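PDB 3I8B: xylulose kinase from Bifidobacterium adolescentis ATCC 15703, which probably catalyses the ATP-dependent phosphorylation of D-xylulose to D-xylulose 5-phosphate, as a member of the FGGY family of carbohydrate kinases. Local coordinates for residues T307-L310 and T311-S315; P180-E183 and G184-A187. All coordinates share one frame; numbering follows the deposited sequence.

Contact 1 of 2, residues T307-L310 and T311-S315; sequences TYDL and TGAVS
Asp309 turns its carboxylate back over the turn it opens, and OD2 takes up two successive backbone amides. The bond from Val314 N to Asp309 OD2 is short and almost straight (2.7 Å, 175° at the hydrogen) and lies near the carboxylate plane, on the anti side of the oxygen. Ala313 N reaches the same OD2 atom of Asp309 from well above that plane, at 3.0 Å and with a more bent N-H. A chi1 of 173°, which sets CG opposite the main-chain nitrogen and beside the carbonyl carbon, carries the carboxylate across the turn to these amides. The other oxygen, OD1, faces Thr311, but the model is too tight there for its contact with Thr311 N to be more than doubtful. The aspartate is buried among Leu417, Leu421 and Val314, whose CG2 lies 3.4 Å from Asp309 OD2; the two N-H groups probably offset part of its negative charge. In the main chain, Gly312 N donates a hydrogen bond to Asp309 O at 2.7 Å, closing a type I turn from Asp309 to Gly312. Two waters span the mouth of the loop: water 2 takes the N-H of Asp309 (3.1 Å from N) and lies 2.7 Å from Val314 O as a probable donor, and water 1 joins Thr307 OG1 to Ser315 O, the latter bond weak. This is a type I beta turn with aspartate in its first position, the side chain tying together the loop between strands 297-301 and 315-318 of the FGGY C-terminal domain.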
# COMPACT_ATOMS: atom_id res chain seq x y z
N THR A 307 -4.84 -14.53 1.31
CA THR A 307 -3.52 -14.96 1.79
C THR A 307 -3.37 -14.64 3.28
O THR A 307 -3.77 -13.56 3.73
CB THR A 307 -2.37 -14.29 1.00
OG1 THR A 307 -2.52 -12.87 1.07
CG2 THR A 307 -2.39 -14.72 -0.46
N TYR A 308 -2.79 -15.58 4.03
CA TYR A 308 -2.75 -15.48 5.49
C TYR A 308 -1.36 -15.80 6.05
O TYR A 308 -1.04 -16.95 6.31
CB TYR A 308 -3.79 -16.43 6.10
CG TYR A 308 -5.22 -16.07 5.78
CD1 TYR A 308 -5.87 -15.06 6.45
CD2 TYR A 308 -5.93 -16.77 4.80
CE1 TYR A 308 -7.17 -14.72 6.16
CE2 TYR A 308 -7.24 -16.45 4.50
CZ TYR A 308 -7.86 -15.42 5.19
OH TYR A 308 -9.16 -15.08 4.91
N ASP A 309 -0.53 -14.78 6.23
CA ASP A 309 0.75 -14.96 6.91
C ASP A 309 0.55 -14.89 8.44
O ASP A 309 0.58 -13.81 9.01
CB ASP A 309 1.76 -13.91 6.44
CG ASP A 309 3.06 -13.95 7.24
OD1 ASP A 309 3.26 -14.93 8.00
OD2 ASP A 309 3.86 -13.00 7.11
N LEU A 310 0.35 -16.05 9.07
CA LEU A 310 0.05 -16.12 10.50
C LEU A 310 1.12 -15.46 11.36
O LEU A 310 0.92 -15.16 12.54
CB LEU A 310 -0.14 -17.58 10.94
CG LEU A 310 -1.22 -18.34 10.16
CD1 LEU A 310 -1.44 -19.74 10.73
CD2 LEU A 310 -2.53 -17.53 10.15
N THR A 311 2.26 -15.23 10.72
CA THR A 311 3.40 -14.56 11.31
C THR A 311 3.19 -13.05 11.47
O THR A 311 3.78 -12.42 12.35
CB THR A 311 4.61 -14.81 10.39
OG1 THR A 311 5.47 -15.78 10.98
CG2 THR A 311 5.34 -13.55 10.07
N GLY A 312 2.36 -12.47 10.60
CA GLY A 312 2.06 -11.05 10.66
C GLY A 312 3.11 -10.17 9.99
O GLY A 312 3.20 -8.98 10.28
N ALA A 313 3.90 -10.76 9.10
CA ALA A 313 4.85 -9.99 8.30
C ALA A 313 4.15 -9.48 7.03
O ALA A 313 4.10 -8.28 6.75
CB ALA A 313 6.06 -10.84 7.93
N VAL A 314 3.64 -10.42 6.25
CA VAL A 314 2.97 -10.07 5.01
C VAL A 314 1.54 -9.63 5.30
O VAL A 314 0.77 -10.36 5.91
CB VAL A 314 2.99 -11.24 4.00
CG1 VAL A 314 2.59 -10.74 2.62
CG2 VAL A 314 4.36 -11.87 3.95
N SER A 315 1.21 -8.42 4.85
CA SER A 315 -0.15 -7.90 4.90
C SER A 315 -1.09 -8.66 3.94
O SER A 315 -0.70 -9.02 2.83
CB SER A 315 -0.16 -6.42 4.53
OG SER A 315 0.52 -5.63 5.48
O HOH W 1 -0.85 -11.98 3.06
O HOH W 2 -1.47 -11.85 5.80

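Contact 2 of 2, residues P180-E183 and G184-A187; sequences PVAE and GEDA
Two hydrogen bonds join Ala182 and Glu185, one made by the side chain and one by the main chain. Ala182 N donates to Glu185 OE1 at 3.0 Å and 160°, meeting the oxygen on its anti side but 31° out of the carboxylate plane. Glu185 N in turn donates to Ala182 O, also at 3.0 Å, and closes a type II beta turn. Gly184 holds the third position with a phi of 80°; a beta carbon there would run into Glu183 O. The glutamate can reach back because CG stands beside its own backbone N, and the chain then extends past Ala182 O, which lies 3.3 Å from Glu185 CG. Val181 packs behind this polar pair: its CB lies 3.7 Å from Glu185 CB, CG1 meets Asp186 O at 3.6 Å, and CG2 comes 4.0 Å from Ala187 CB. A glycine in place of Val181 would probably leave a gap beside Glu185 CB and Ala187 CB and let the glutamate stem swing more freely away from the Ala182 amide. Farther along, Asp186 OD1 accepts from His188 N. The turn lies at the surface, in the loop that follows helix 167-175 and precedes strand 193-195; main-chain bonding of Val181 with Gln83, and the contact of Pro180 with Asn85, tie its base to the loop between strands 78-80 and 90-91.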
# COMPACT_ATOMS: atom_id res chain seq x y z
N PRO A 180 -19.01 19.66 4.66
CA PRO A 180 -19.60 20.18 5.90
C PRO A 180 -20.91 20.90 5.68
O PRO A 180 -21.04 21.68 4.74
CB PRO A 180 -18.54 21.15 6.41
CG PRO A 180 -17.26 20.59 5.90
CD PRO A 180 -17.58 19.99 4.56
N VAL A 181 -21.90 20.63 6.53
CA VAL A 181 -23.17 21.33 6.45
C VAL A 181 -23.47 22.03 7.76
O VAL A 181 -22.78 21.81 8.76
CB VAL A 181 -24.33 20.39 6.07
CG1 VAL A 181 -24.08 19.77 4.70
CG2 VAL A 181 -24.49 19.32 7.13
N ALA A 182 -24.50 22.87 7.77
CA ALA A 182 -24.89 23.56 8.99
C ALA A 182 -25.65 22.62 9.90
O ALA A 182 -26.10 21.55 9.48
CB ALA A 182 -25.73 24.79 8.67
N GLU A 183 -25.78 23.02 11.16
CA GLU A 183 -26.49 22.22 12.16
C GLU A 183 -27.90 21.92 11.69
O GLU A 183 -28.61 22.81 11.21
CB GLU A 183 -26.53 22.95 13.50
CG GLU A 183 -27.58 22.43 14.47
CD GLU A 183 -27.54 23.12 15.82
OE1 GLU A 183 -26.71 22.73 16.68
OE2 GLU A 183 -28.34 24.06 16.04
N GLY A 184 -28.29 20.66 11.80
CA GLY A 184 -29.64 20.25 11.45
C GLY A 184 -29.83 20.07 9.96
O GLY A 184 -30.95 19.91 9.49
N GLU A 185 -28.73 20.13 9.20
CA GLU A 185 -28.79 19.82 7.78
C GLU A 185 -28.34 18.38 7.56
O GLU A 185 -27.68 17.78 8.41
CB GLU A 185 -27.90 20.79 6.97
CG GLU A 185 -28.27 22.27 7.10
CD GLU A 185 -27.77 23.13 5.94
OE1 GLU A 185 -26.55 23.13 5.64
OE2 GLU A 185 -28.60 23.84 5.33
N ASP A 186 -28.71 17.81 6.42
CA ASP A 186 -28.27 16.46 6.07
C ASP A 186 -26.84 16.51 5.53
O ASP A 186 -26.58 17.17 4.52
CB ASP A 186 -29.22 15.84 5.04
CG ASP A 186 -28.92 14.37 4.77
OD1 ASP A 186 -27.96 13.82 5.35
OD2 ASP A 186 -29.65 13.77 3.96
N ALA A 187 -25.92 15.83 6.21
CA ALA A 187 -24.53 15.74 5.78
C ALA A 187 -24.31 14.71 4.65
O ALA A 187 -23.26 14.70 4.00
CB ALA A 187 -23.61 15.43 6.97

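Overall arrangement
Contact 2 comes first along the chain, in the FGGY N-terminal domain, and contact 1 follows in the C-terminal domain. Their centres lie 42 Å apart and their nearest atoms about 31 Å, so they do not touch. Contact 1, partly buried, leads into strand 315-318, an outermost strand of the seven-stranded mixed sheet, and is also bordered by helices 122-134 and 396-420. Contact 2 lies at the surface, its centre about 33 Å from the centre of the chain, with the Asp186 side chain about 11 Å from the bound magnesium ion. The turns belong to separate loops, one in each half of this actin-like ATPase fold; because helix 122-134 belongs to the N-terminal half, contact 1 joins parts of both.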